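Side-chain contacts in superoxide dismutase (Candida albicans, PDB 4GUN), which probably disarms superoxide radicals by converting them to hydrogen peroxide and dioxygen at a bound manganese ion: residues His80-Lys85 with Trp134-Lys139; Pro98-Ala103 with Gln107-Tyr112; Gly113-Leu118 with Ile195-Ala200; Ser124-Ile129 with Ile169-His174. The protein carries 2 engineered substitutions. One frame throughout, in Å; residues are numbered along the deposited sequence.

Contact 1 of 4, residues His80-Lys85 with Trp134-Lys139; sequences HSLFWK and WAFIVK. With MN (manganese (II) ion), chain Q.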
loop_
_atom_site.group_PDB
_atom_site.type_symbol
_atom_site.label_atom_id
_atom_site.label_comp_id
_atom_site.label_asym_id
_atom_site.label_seq_id
_atom_site.Cartn_x
_atom_site.Cartn_y
_atom_site.Cartn_z
ATOM N N HIS A 80 -9.784 -7.472 -17.258
ATOM C CA HIS A 80 -9.921 -7.374 -18.706
ATOM C C HIS A 80 -11.120 -8.164 -19.244
ATOM O O HIS A 80 -11.861 -7.618 -20.049
ATOM C CB HIS A 80 -8.592 -7.663 -19.422
ATOM C CG HIS A 80 -7.600 -6.543 -19.252
ATOM N ND1 HIS A 80 -6.745 -6.493 -18.165
ATOM C CD2 HIS A 80 -7.416 -5.424 -19.991
ATOM C CE1 HIS A 80 -6.035 -5.387 -18.310
ATOM N NE2 HIS A 80 -6.380 -4.726 -19.409
ATOM N N SER A 81 -11.377 -9.388 -18.721
ATOM C CA SER A 81 -12.546 -10.218 -19.087
ATOM C C SER A 81 -13.861 -9.497 -18.795
ATOM O O SER A 81 -14.784 -9.550 -19.618
ATOM C CB SER A 81 -12.525 -11.565 -18.361
ATOM O OG SER A 81 -11.470 -12.375 -18.851
ATOM N N LEU A 82 -13.938 -8.798 -17.634
ATOM C CA LEU A 82 -15.107 -7.982 -17.255
ATOM C C LEU A 82 -15.217 -6.813 -18.229
ATOM O O LEU A 82 -16.309 -6.485 -18.684
ATOM C CB LEU A 82 -14.990 -7.426 -15.826
ATOM C CG LEU A 82 -15.121 -8.395 -14.643
ATOM C CD1 LEU A 82 -14.452 -7.817 -13.398
ATOM C CD2 LEU A 82 -16.596 -8.738 -14.346
ATOM N N PHE A 83 -14.077 -6.192 -18.548
ATOM C CA PHE A 83 -14.019 -5.027 -19.435
ATOM C C PHE A 83 -14.579 -5.329 -20.828
ATOM O O PHE A 83 -15.516 -4.648 -21.253
ATOM C CB PHE A 83 -12.595 -4.463 -19.487
ATOM C CG PHE A 83 -12.411 -3.106 -20.126
ATOM C CD1 PHE A 83 -13.120 -1.997 -19.667
ATOM C CD2 PHE A 83 -11.457 -2.914 -21.121
ATOM C CE1 PHE A 83 -12.918 -0.730 -20.236
ATOM C CE2 PHE A 83 -11.245 -1.643 -21.675
ATOM C CZ PHE A 83 -11.986 -0.569 -21.246
ATOM N N TRP A 84 -14.083 -6.379 -21.501
ATOM C CA TRP A 84 -14.562 -6.720 -22.845
ATOM C C TRP A 84 -16.068 -7.030 -22.880
ATOM O O TRP A 84 -16.737 -6.684 -23.861
ATOM C CB TRP A 84 -13.767 -7.859 -23.508
ATOM C CG TRP A 84 -12.274 -7.896 -23.275
ATOM C CD1 TRP A 84 -11.543 -8.986 -22.908
ATOM C CD2 TRP A 84 -11.329 -6.823 -23.467
ATOM N NE1 TRP A 84 -10.205 -8.671 -22.871
ATOM C CE2 TRP A 84 -10.050 -7.336 -23.161
ATOM C CE3 TRP A 84 -11.447 -5.464 -23.819
ATOM C CZ2 TRP A 84 -8.899 -6.542 -23.180
ATOM C CZ3 TRP A 84 -10.301 -4.689 -23.875
ATOM C CH2 TRP A 84 -9.054 -5.216 -23.507
ATOM N N LYS A 85 -16.582 -7.660 -21.795
ATOM C CA LYS A 85 -17.993 -8.008 -21.638
ATOM C C LYS A 85 -18.880 -6.819 -21.379
ATOM O O LYS A 85 -20.063 -6.888 -21.728
ATOM C CB LYS A 85 -18.203 -9.139 -20.617
ATOM C CG LYS A 85 -17.825 -10.530 -21.135
ATOM C CD LYS A 85 -18.910 -11.134 -22.004
ATOM C CE LYS A 85 -18.717 -12.604 -22.279
ATOM N NZ LYS A 85 -19.916 -13.186 -22.942
ATOM N N TRP A 134 -8.374 1.052 -11.955
ATOM C CA TRP A 134 -9.720 0.798 -12.485
ATOM C C TRP A 134 -10.734 1.479 -11.634
ATOM O O TRP A 134 -10.466 1.738 -10.464
ATOM C CB TRP A 134 -10.035 -0.724 -12.387
ATOM C CG TRP A 134 -9.212 -1.593 -13.287
ATOM C CD1 TRP A 134 -7.913 -1.955 -13.109
ATOM C CD2 TRP A 134 -9.624 -2.165 -14.535
ATOM N NE1 TRP A 134 -7.468 -2.673 -14.196
ATOM C CE2 TRP A 134 -8.496 -2.808 -15.093
ATOM C CE3 TRP A 134 -10.836 -2.194 -15.242
ATOM C CZ2 TRP A 134 -8.550 -3.493 -16.314
ATOM C CZ3 TRP A 134 -10.880 -2.852 -16.467
ATOM C CH2 TRP A 134 -9.748 -3.487 -16.990
ATOM N N ALA A 135 -11.919 1.747 -12.203
ATOM C CA ALA A 135 -13.115 2.168 -11.464
ATOM C C ALA A 135 -14.175 1.100 -11.689
ATOM O O ALA A 135 -14.261 0.524 -12.781
ATOM C CB ALA A 135 -13.633 3.516 -11.920
ATOM N N PHE A 136 -14.944 0.789 -10.641
ATOM C CA PHE A 136 -16.002 -0.197 -10.751
ATOM C C PHE A 136 -17.283 0.339 -10.137
ATOM O O PHE A 136 -17.254 0.945 -9.071
ATOM C CB PHE A 136 -15.645 -1.520 -10.027
ATOM C CG PHE A 136 -14.414 -2.273 -10.461
ATOM C CD1 PHE A 136 -14.513 -3.355 -11.326
ATOM C CD2 PHE A 136 -13.169 -1.971 -9.923
ATOM C CE1 PHE A 136 -13.376 -4.077 -11.698
ATOM C CE2 PHE A 136 -12.033 -2.695 -10.293
ATOM C CZ PHE A 136 -12.145 -3.742 -11.174
ATOM N N ILE A 137 -18.406 0.039 -10.785
ATOM C CA ILE A 137 -19.740 0.215 -10.238
ATOM C C ILE A 137 -19.945 -1.164 -9.604
ATOM O O ILE A 137 -19.772 -2.178 -10.296
ATOM C CB ILE A 137 -20.811 0.533 -11.321
ATOM C CG1 ILE A 137 -20.605 1.979 -11.847
ATOM C CG2 ILE A 137 -22.211 0.382 -10.702
ATOM C CD1 ILE A 137 -21.330 2.331 -13.156
ATOM N N VAL A 138 -20.206 -1.208 -8.279
ATOM C CA VAL A 138 -20.312 -2.491 -7.561
ATOM C C VAL A 138 -21.651 -2.633 -6.865
ATOM O O VAL A 138 -22.228 -1.632 -6.470
ATOM C CB VAL A 138 -19.141 -2.738 -6.538
ATOM C CG1 VAL A 138 -17.768 -2.613 -7.187
ATOM C CG2 VAL A 138 -19.234 -1.833 -5.315
ATOM N N LYS A 139 -22.112 -3.883 -6.668
ATOM C CA LYS A 139 -23.330 -4.174 -5.893
ATOM C C LYS A 139 -22.878 -4.860 -4.605
ATOM O O LYS A 139 -22.087 -5.802 -4.647
ATOM C CB LYS A 139 -24.296 -5.074 -6.687
ATOM C CG LYS A 139 -25.444 -5.686 -5.865
ATOM C CD LYS A 139 -26.100 -6.825 -6.632
ATOM C CE LYS A 139 -27.442 -7.230 -6.044
ATOM N NZ LYS A 139 -27.953 -8.494 -6.680
HETATM MN MN MN Q . -5.778 -2.695 -19.629
HETATM O O HOH W 1 -5.321 -2.444 -17.533
#
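His-80 NE2 binds the manganese at 2.1 Å, while one face of the same imidazole takes the edge of Trp-134. This is where the last turns of helix 60-85, from the alpha-hairpin domain of the iron/manganese superoxide dismutase fold, meet the middle strand of the C-terminal sheet. Trp-134 CZ2 stands over the imidazole, off toward its rim, with His-80 CE1 3.7 Å away; the two planes are at 90°, a T-shaped pair. The other nitrogen of the imidazole, ND1, is tied to Gly-76 O, so the ring is fixed at both of its nitrogens. His-32, Asp-170, His-174 and a water complete the metal site.

The same six-membered ring of Trp-134 also presents its edge to Phe-83, with planes at 89° and centroids 5.6 Å apart. With CG anti to its own N (chi1 -168°), Phe-83 brings CB and CG alike against the indole, CB 3.8 Å from Trp-134 CZ3. Together the three rings form a buried aromatic cluster beside the metal. Further along the strand the packing thins to a single approach, Leu-82 CD1 meeting the rim of the Phe-136 ring at CE1, 4.2 Å apart.

Contact 2 of 4, residues Pro98-Ala103 with Gln107-Tyr112; sequences PDTSSA and QIVAQY. With SO4 (sulfate ion), chain R.
Pro-98 CG rests on Ile-108 CD1 at 3.8 Å, the two side chains crossing at about a right angle. Nearer the surface Thr-100 CG2 meets Val-109 CG2 at 3.9 Å; each of these methyls lies anti to its own carbonyl carbon. The backbone closes the contact, Gln-107 N donating to Ala-103 O over 3.1 Å.

Gln-107 leaves with CG anti to N, then bends at chi2 (70°), which carries its amide along the helix to Gln-111. There NE2 gives a bond to Gln-111 OE1 at 2.9 Å, lying in the plane of its own amide but above that of the acceptor. Gln-111 NE2 in turn reaches Asn-143 O of the second subunit.

Ser-102 has OG between its N and carbonyl carbon (chi1 71°). From there OG donates to Asp-99 O at 2.7 Å; that carbonyl also accepts Ser-102 N. The same OG accepts from Gly-105 N, the capping bond. Ala-103 N holds a sulfate, probably from the crystallisation liquor. A type I turn from Asp-99 to Ser-102 thus leads into a serine N-cap, starting helix 103-112.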
loop_
_atom_site.group_PDB
_atom_site.type_symbol
_atom_site.label_atom_id
_atom_site.label_comp_id
_atom_site.label_asym_id
_atom_site.label_seq_id
_atom_site.Cartn_x
_atom_site.Cartn_y
_atom_site.Cartn_z
ATOM N N PRO A 98 -29.465 1.511 -19.025
ATOM C CA PRO A 98 -30.213 0.308 -18.618
ATOM C C PRO A 98 -31.715 0.563 -18.450
ATOM O O PRO A 98 -32.137 1.698 -18.179
ATOM C CB PRO A 98 -29.507 -0.149 -17.334
ATOM C CG PRO A 98 -28.837 1.039 -16.811
ATOM C CD PRO A 98 -28.569 1.985 -17.944
ATOM N N ASP A 99 -32.519 -0.489 -18.670
ATOM C CA ASP A 99 -33.975 -0.423 -18.541
ATOM C C ASP A 99 -34.299 -0.106 -17.077
ATOM O O ASP A 99 -33.805 -0.797 -16.184
ATOM C CB ASP A 99 -34.618 -1.743 -19.013
ATOM C CG ASP A 99 -36.118 -1.866 -18.773
ATOM O OD1 ASP A 99 -36.593 -3.002 -18.576
ATOM O OD2 ASP A 99 -36.806 -0.825 -18.759
ATOM N N THR A 100 -35.036 1.008 -16.837
ATOM C CA THR A 100 -35.387 1.502 -15.489
ATOM C C THR A 100 -36.259 0.571 -14.657
ATOM O O THR A 100 -36.339 0.752 -13.440
ATOM C CB THR A 100 -35.920 2.928 -15.525
ATOM O OG1 THR A 100 -36.966 3.000 -16.491
ATOM C CG2 THR A 100 -34.836 3.944 -15.827
ATOM N N SER A 101 -36.900 -0.436 -15.308
ATOM C CA SER A 101 -37.740 -1.437 -14.637
ATOM C C SER A 101 -36.911 -2.670 -14.238
ATOM O O SER A 101 -37.391 -3.483 -13.447
ATOM C CB SER A 101 -38.925 -1.838 -15.516
ATOM O OG SER A 101 -38.494 -2.575 -16.647
ATOM N N SER A 102 -35.666 -2.815 -14.780
ATOM C CA SER A 102 -34.774 -3.926 -14.406
ATOM C C SER A 102 -34.283 -3.684 -12.982
ATOM O O SER A 102 -34.295 -2.528 -12.529
ATOM C CB SER A 102 -33.600 -4.065 -15.382
ATOM O OG SER A 102 -32.635 -3.027 -15.272
ATOM N N ALA A 103 -33.863 -4.757 -12.267
ATOM C CA ALA A 103 -33.360 -4.636 -10.879
ATOM C C ALA A 103 -32.238 -3.602 -10.750
ATOM O O ALA A 103 -32.275 -2.769 -9.837
ATOM C CB ALA A 103 -32.923 -5.998 -10.337
ATOM N N GLN A 107 -32.441 0.188 -9.036
ATOM C CA GLN A 107 -31.463 0.572 -8.007
ATOM C C GLN A 107 -30.768 1.906 -8.318
ATOM O O GLN A 107 -30.626 2.715 -7.408
ATOM C CB GLN A 107 -30.467 -0.555 -7.708
ATOM C CG GLN A 107 -29.767 -0.404 -6.349
ATOM C CD GLN A 107 -30.663 -0.635 -5.151
ATOM O OE1 GLN A 107 -31.660 -1.361 -5.213
ATOM N NE2 GLN A 107 -30.298 -0.056 -4.018
ATOM N N ILE A 108 -30.381 2.140 -9.598
ATOM C CA ILE A 108 -29.757 3.382 -10.076
ATOM C C ILE A 108 -30.691 4.561 -9.790
ATOM O O ILE A 108 -30.243 5.579 -9.258
ATOM C CB ILE A 108 -29.371 3.301 -11.584
ATOM C CG1 ILE A 108 -28.237 2.256 -11.818
ATOM C CG2 ILE A 108 -28.990 4.699 -12.162
ATOM C CD1 ILE A 108 -28.003 1.883 -13.238
ATOM N N VAL A 109 -31.981 4.408 -10.146
ATOM C CA VAL A 109 -33.006 5.433 -9.965
ATOM C C VAL A 109 -33.203 5.738 -8.479
ATOM O O VAL A 109 -33.170 6.909 -8.082
ATOM C CB VAL A 109 -34.320 5.090 -10.711
ATOM C CG1 VAL A 109 -35.467 6.000 -10.269
ATOM C CG2 VAL A 109 -34.125 5.154 -12.228
ATOM N N ALA A 110 -33.328 4.691 -7.654
ATOM C CA ALA A 110 -33.505 4.860 -6.203
ATOM C C ALA A 110 -32.334 5.608 -5.560
ATOM O O ALA A 110 -32.558 6.544 -4.794
ATOM C CB ALA A 110 -33.679 3.496 -5.538
ATOM N N GLN A 111 -31.093 5.198 -5.874
ATOM C CA GLN A 111 -29.873 5.755 -5.276
ATOM C C GLN A 111 -29.276 7.020 -5.871
ATOM O O GLN A 111 -28.724 7.812 -5.114
ATOM C CB GLN A 111 -28.793 4.681 -5.223
ATOM C CG GLN A 111 -29.105 3.543 -4.256
ATOM C CD GLN A 111 -27.911 2.663 -4.055
ATOM O OE1 GLN A 111 -27.914 1.503 -4.438
ATOM N NE2 GLN A 111 -26.854 3.198 -3.469
ATOM N N TYR A 112 -29.278 7.163 -7.210
ATOM C CA TYR A 112 -28.629 8.279 -7.939
ATOM C C TYR A 112 -29.566 9.199 -8.707
ATOM O O TYR A 112 -29.123 10.246 -9.185
ATOM C CB TYR A 112 -27.563 7.730 -8.916
ATOM C CG TYR A 112 -26.508 6.890 -8.233
ATOM C CD1 TYR A 112 -25.432 7.483 -7.587
ATOM C CD2 TYR A 112 -26.592 5.498 -8.225
ATOM C CE1 TYR A 112 -24.455 6.717 -6.961
ATOM C CE2 TYR A 112 -25.628 4.720 -7.585
ATOM C CZ TYR A 112 -24.570 5.335 -6.943
ATOM O OH TYR A 112 -23.613 4.580 -6.314
HETATM S S SO4 R . -33.961 -8.261 -14.264
HETATM O O1 SO4 R . -34.302 -9.483 -13.538
HETATM O O2 SO4 R . -33.827 -7.178 -13.307
HETATM O O3 SO4 R . -32.705 -8.445 -14.998
HETATM O O4 SO4 R . -35.014 -7.924 -15.224
#

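Contact 3 of 4, residues Gly113-Leu118 with Ile195-Ala200; sequences GSVSNL and INWAEA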
loop_
_atom_site.group_PDB
_atom_site.type_symbol
_atom_site.label_atom_id
_atom_site.label_comp_id
_atom_site.label_asym_id
_atom_site.label_seq_id
_atom_site.Cartn_x
_atom_site.Cartn_y
_atom_site.Cartn_z
ATOM N N GLY A 113 -30.830 8.799 -8.848
ATOM C CA GLY A 113 -31.827 9.574 -9.581
ATOM C C GLY A 113 -31.801 9.274 -11.066
ATOM O O GLY A 113 -32.856 9.103 -11.673
ATOM N N SER A 114 -30.579 9.163 -11.651
ATOM C CA SER A 114 -30.344 8.914 -13.085
ATOM C C SER A 114 -29.010 8.255 -13.359
ATOM O O SER A 114 -28.084 8.356 -12.543
ATOM C CB SER A 114 -30.385 10.229 -13.868
ATOM O OG SER A 114 -29.368 11.123 -13.438
ATOM N N VAL A 115 -28.910 7.619 -14.543
ATOM C CA VAL A 115 -27.698 7.003 -15.097
ATOM C C VAL A 115 -26.650 8.108 -15.297
ATOM O O VAL A 115 -25.486 7.909 -14.932
ATOM C CB VAL A 115 -27.992 6.267 -16.433
ATOM C CG1 VAL A 115 -26.732 5.604 -16.994
ATOM C CG2 VAL A 115 -29.077 5.230 -16.234
ATOM N N SER A 116 -27.083 9.283 -15.828
ATOM C CA SER A 116 -26.196 10.415 -16.042
ATOM C C SER A 116 -25.485 10.848 -14.762
ATOM O O SER A 116 -24.287 11.119 -14.817
ATOM C CB SER A 116 -26.926 11.572 -16.714
ATOM O OG SER A 116 -27.978 12.043 -15.891
ATOM N N ASN A 117 -26.196 10.854 -13.607
ATOM C CA ASN A 117 -25.611 11.226 -12.315
ATOM C C ASN A 117 -24.597 10.180 -11.855
ATOM O O ASN A 117 -23.543 10.535 -11.337
ATOM C CB ASN A 117 -26.697 11.453 -11.243
ATOM C CG ASN A 117 -26.187 12.064 -9.942
ATOM O OD1 ASN A 117 -25.203 12.821 -9.910
ATOM N ND2 ASN A 117 -26.870 11.780 -8.835
ATOM N N LEU A 118 -24.914 8.902 -12.052
ATOM C CA LEU A 118 -24.024 7.794 -11.737
ATOM C C LEU A 118 -22.758 7.861 -12.626
ATOM O O LEU A 118 -21.644 7.677 -12.116
ATOM C CB LEU A 118 -24.774 6.461 -11.921
ATOM C CG LEU A 118 -23.946 5.167 -11.791
ATOM C CD1 LEU A 118 -23.185 5.081 -10.412
ATOM C CD2 LEU A 118 -24.796 3.955 -12.042
ATOM N N ILE A 195 -20.468 1.562 -23.578
ATOM C CA ILE A 195 -20.682 0.740 -22.393
ATOM C C ILE A 195 -21.904 -0.157 -22.587
ATOM O O ILE A 195 -22.966 0.314 -22.990
ATOM C CB ILE A 195 -20.682 1.577 -21.084
ATOM C CG1 ILE A 195 -19.241 2.049 -20.711
ATOM C CG2 ILE A 195 -21.371 0.850 -19.912
ATOM C CD1 ILE A 195 -18.144 0.934 -20.499
ATOM N N ASN A 196 -21.728 -1.454 -22.344
ATOM C CA ASN A 196 -22.796 -2.442 -22.479
ATOM C C ASN A 196 -23.575 -2.572 -21.154
ATOM O O ASN A 196 -23.209 -3.365 -20.284
ATOM C CB ASN A 196 -22.209 -3.775 -22.907
ATOM C CG ASN A 196 -23.230 -4.850 -23.195
ATOM O OD1 ASN A 196 -24.441 -4.669 -23.075
ATOM N ND2 ASN A 196 -22.754 -6.010 -23.547
ATOM N N TRP A 197 -24.646 -1.772 -21.010
ATOM C CA TRP A 197 -25.506 -1.782 -19.834
ATOM C C TRP A 197 -26.379 -3.041 -19.719
ATOM O O TRP A 197 -26.860 -3.320 -18.622
ATOM C CB TRP A 197 -26.347 -0.504 -19.740
ATOM C CG TRP A 197 -25.570 0.718 -19.345
ATOM C CD1 TRP A 197 -25.217 1.762 -20.150
ATOM C CD2 TRP A 197 -25.096 1.047 -18.030
ATOM N NE1 TRP A 197 -24.558 2.726 -19.420
ATOM C CE2 TRP A 197 -24.478 2.317 -18.111
ATOM C CE3 TRP A 197 -25.169 0.410 -16.777
ATOM C CZ2 TRP A 197 -23.882 2.936 -16.999
ATOM C CZ3 TRP A 197 -24.567 1.019 -15.683
ATOM C CH2 TRP A 197 -23.973 2.289 -15.791
ATOM N N ALA A 198 -26.602 -3.794 -20.820
ATOM C CA ALA A 198 -27.376 -5.040 -20.762
ATOM C C ALA A 198 -26.568 -6.089 -19.977
ATOM O O ALA A 198 -27.150 -6.884 -19.231
ATOM C CB ALA A 198 -27.693 -5.547 -22.160
ATOM N N GLU A 199 -25.218 -6.054 -20.118
ATOM C CA GLU A 199 -24.321 -6.928 -19.360
ATOM C C GLU A 199 -24.379 -6.537 -17.886
ATOM O O GLU A 199 -24.456 -7.417 -17.038
ATOM C CB GLU A 199 -22.864 -6.895 -19.893
ATOM C CG GLU A 199 -21.870 -7.764 -19.109
ATOM C CD GLU A 199 -22.170 -9.252 -18.982
ATOM O OE1 GLU A 199 -22.843 -9.800 -19.881
ATOM O OE2 GLU A 199 -21.726 -9.875 -17.991
ATOM N N ALA A 200 -24.382 -5.220 -17.596
ATOM C CA ALA A 200 -24.461 -4.678 -16.246
ATOM C C ALA A 200 -25.747 -5.173 -15.534
ATOM O O ALA A 200 -25.691 -5.616 -14.377
ATOM C CB ALA A 200 -24.419 -3.160 -16.318
#
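The indole of Trp-197 is sandwiched between two aliphatic side chains. Val-115 CG1 sits 3.7 Å above its plane on one side, displaced toward the rim, and Ile-195 CG2 lies on the opposite side at a like height. Val-115 reaches in from the direction opposite to the tryptophan and is nearest at CZ2, with CG1 3.9 Å from that atom. Its CG1 is anti to the backbone N (chi1 -179°), which sends this methyl, rather than CG2, to the indole. One turn further on, Leu-118 CD2 approaches Trp-197 CH2 obliquely at 4.2 Å. No hydrogen bond crosses between the segments; the join is wholly apolar.

Polar groups work instead at the helix starts. Asn-196 is the N-cap of helix 197-205, its OD1 taking weak bonds from Ala-198 N at 3.2 Å and from Glu-199 N. Ser-114 holds the equivalent place before helix 115-127, and its OG shares a hydrogen bond with Ser-116 OG, 3.0 Å long.

Pro-98 touches both Val-115 and Trp-197, while Ile-108 of helix 103-112 packs on Val-115 and Leu-118. On the sheet side, Ile-137 of strand 133-140 meets both Leu-118 and Trp-197, so the beginnings of two helices are joined over the sheet.

Contact 4 of 4, residues Ser124-Ile129 with Ile169-His174; sequences SKLAGI and IDAWEH. With MN (manganese (II) ion), chain Q.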
loop_
_atom_site.group_PDB
_atom_site.type_symbol
_atom_site.label_atom_id
_atom_site.label_comp_id
_atom_site.label_asym_id
_atom_site.label_seq_id
_atom_site.Cartn_x
_atom_site.Cartn_y
_atom_site.Cartn_z
ATOM N N SER A 124 -15.769 11.200 -11.984
ATOM C CA SER A 124 -15.078 11.913 -10.901
ATOM C C SER A 124 -14.094 10.968 -10.190
ATOM O O SER A 124 -12.977 11.374 -9.889
ATOM C CB SER A 124 -16.068 12.527 -9.913
ATOM O OG SER A 124 -16.426 13.839 -10.318
ATOM N N LYS A 125 -14.503 9.707 -9.945
ATOM C CA LYS A 125 -13.639 8.680 -9.357
ATOM C C LYS A 125 -12.486 8.339 -10.296
ATOM O O LYS A 125 -11.346 8.237 -9.847
ATOM C CB LYS A 125 -14.422 7.407 -9.005
ATOM C CG LYS A 125 -15.148 7.452 -7.658
ATOM C CD LYS A 125 -14.212 7.281 -6.453
ATOM C CE LYS A 125 -14.801 6.474 -5.318
ATOM N NZ LYS A 125 -16.125 6.984 -4.853
ATOM N N LEU A 126 -12.780 8.172 -11.603
ATOM C CA LEU A 126 -11.766 7.862 -12.626
ATOM C C LEU A 126 -10.719 8.977 -12.701
ATOM O O LEU A 126 -9.535 8.671 -12.731
ATOM C CB LEU A 126 -12.425 7.609 -14.013
ATOM C CG LEU A 126 -13.110 6.284 -14.193
ATOM C CD1 LEU A 126 -14.217 6.368 -15.244
ATOM C CD2 LEU A 126 -12.078 5.161 -14.462
ATOM N N ALA A 127 -11.157 10.260 -12.650
ATOM C CA ALA A 127 -10.283 11.447 -12.679
ATOM C C ALA A 127 -9.249 11.454 -11.517
ATOM O O ALA A 127 -8.101 11.850 -11.712
ATOM C CB ALA A 127 -11.129 12.705 -12.615
ATOM N N GLY A 128 -9.674 11.000 -10.337
ATOM C CA GLY A 128 -8.847 10.950 -9.137
ATOM C C GLY A 128 -7.904 9.769 -9.014
ATOM O O GLY A 128 -7.143 9.718 -8.053
ATOM N N ILE A 129 -7.915 8.818 -9.973
ATOM C CA ILE A 129 -6.972 7.686 -9.938
ATOM C C ILE A 129 -5.560 8.232 -10.275
ATOM O O ILE A 129 -5.397 8.835 -11.321
ATOM C CB ILE A 129 -7.374 6.509 -10.906
ATOM C CG1 ILE A 129 -8.615 5.769 -10.420
ATOM C CG2 ILE A 129 -6.210 5.508 -11.109
ATOM C CD1 ILE A 129 -9.374 4.938 -11.510
ATOM N N ILE A 169 -14.167 -0.208 -15.653
ATOM C CA ILE A 169 -13.541 0.829 -16.494
ATOM C C ILE A 169 -12.020 0.852 -16.282
ATOM O O ILE A 169 -11.550 1.260 -15.220
ATOM C CB ILE A 169 -14.129 2.255 -16.324
ATOM C CG1 ILE A 169 -15.680 2.290 -16.474
ATOM C CG2 ILE A 169 -13.441 3.233 -17.311
ATOM C CD1 ILE A 169 -16.209 1.982 -17.866
ATOM N N ASP A 170 -11.272 0.486 -17.318
ATOM C CA ASP A 170 -9.813 0.490 -17.324
ATOM C C ASP A 170 -9.272 1.922 -17.439
ATOM O O ASP A 170 -9.534 2.604 -18.433
ATOM C CB ASP A 170 -9.285 -0.361 -18.496
ATOM C CG ASP A 170 -7.823 -0.769 -18.375
ATOM O OD1 ASP A 170 -7.158 -0.336 -17.416
ATOM O OD2 ASP A 170 -7.364 -1.547 -19.204
ATOM N N ALA A 171 -8.492 2.356 -16.431
ATOM C CA ALA A 171 -7.863 3.685 -16.420
ATOM C C ALA A 171 -6.332 3.613 -16.646
ATOM O O ALA A 171 -5.676 4.655 -16.547
ATOM C CB ALA A 171 -8.175 4.410 -15.112
ATOM N N TRP A 172 -5.750 2.396 -16.941
ATOM C CA TRP A 172 -4.301 2.282 -17.257
ATOM C C TRP A 172 -4.013 3.124 -18.518
ATOM O O TRP A 172 -4.871 3.205 -19.397
ATOM C CB TRP A 172 -3.866 0.837 -17.531
ATOM C CG TRP A 172 -3.637 -0.022 -16.316
ATOM C CD1 TRP A 172 -4.556 -0.348 -15.362
ATOM C CD2 TRP A 172 -2.471 -0.821 -16.043
ATOM N NE1 TRP A 172 -4.015 -1.250 -14.473
ATOM C CE2 TRP A 172 -2.740 -1.568 -14.874
ATOM C CE3 TRP A 172 -1.211 -0.968 -16.668
ATOM C CZ2 TRP A 172 -1.780 -2.412 -14.282
ATOM C CZ3 TRP A 172 -0.265 -1.805 -16.085
ATOM C CH2 TRP A 172 -0.558 -2.525 -14.914
ATOM N N GLU A 173 -2.837 3.774 -18.597
ATOM C CA GLU A 173 -2.483 4.637 -19.738
ATOM C C GLU A 173 -2.555 3.908 -21.087
ATOM O O GLU A 173 -3.011 4.500 -22.050
ATOM C CB GLU A 173 -1.127 5.328 -19.523
ATOM C CG GLU A 173 -1.151 6.367 -18.409
ATOM C CD GLU A 173 0.170 7.065 -18.183
ATOM O OE1 GLU A 173 1.195 6.359 -18.084
ATOM O OE2 GLU A 173 0.195 8.315 -18.136
ATOM N N HIS A 174 -2.221 2.604 -21.127
ATOM C CA HIS A 174 -2.307 1.787 -22.348
ATOM C C HIS A 174 -3.723 1.685 -22.893
ATOM O O HIS A 174 -3.894 1.410 -24.074
ATOM C CB HIS A 174 -1.705 0.373 -22.149
ATOM C CG HIS A 174 -2.463 -0.557 -21.240
ATOM N ND1 HIS A 174 -1.866 -1.121 -20.119
ATOM C CD2 HIS A 174 -3.708 -1.071 -21.366
ATOM C CE1 HIS A 174 -2.778 -1.911 -19.585
ATOM N NE2 HIS A 174 -3.904 -1.907 -20.297
HETATM MN MN MN Q . -5.778 -2.695 -19.629
HETATM O O HOH W 1 -5.321 -2.444 -17.533
#
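Leu-126 pushes CD2 against Ile-169 CG2 at 3.7 Å, and the same methyl lies 4.0 Å from Ala-171 CB. Ile-129 CD1 closes on that CB as well, at 3.8 Å, so both branched side chains meet the alanine methyl from the helix side.

Asp-170, between Ile-169 and Ala-171 in the chain, turns the other way and binds manganese through OD2 at 2.0 Å; His-174 NE2 is a second ligand at 2.1 Å. Asp-170 OD1 accepts Trp-172 N at 3.1 Å, from 47° above the carboxylate plane. Together with the metal bond, this Asx turn helps to set the rotation of the carboxylate as the chain leaves the strand, and a weak bond from the metal-bound water reaches the same OD1. The water also sits over a face of the Trp-172 indole.

In the second shell, Glu-173 of the third subunit holds His-174 ND1, and the exchange is mutual, so a ligand of each metal site is tied directly to the neighbouring subunit. Tyr-187 OH bonds to Asp-170 O.

Strand 163-170 pairs with strand 133-140, whose Ala-135 also touches Leu-126, and Phe-188 of helix 184-191 packs on Leu-126 and Ala-171: helix 115-127 packs across the sheet, touching strand 133-140 as well as the end of strand 163-170.

How the contacts relate
From the N terminus, helix 60-85 comes first, and contact 1 closes a long loop from its end to strand 133-140, joining the alpha-hairpin domain to the sheet. Within that span contact 2 closes a short local loop at the start of helix 103-112. Contact 3 opens just after, runs from helix 115-127 to helix 197-205, and encloses contact 4, which ties the far end of helix 115-127 to strand 163-170. Contacts 3 and 4 both cross contact 1 along the chain, whereas contact 2 precedes them in series. Contacts 1 and 4 share the manganese and its water; contacts 2 and 3 touch one another, about 8 Å between centres, away from the metal.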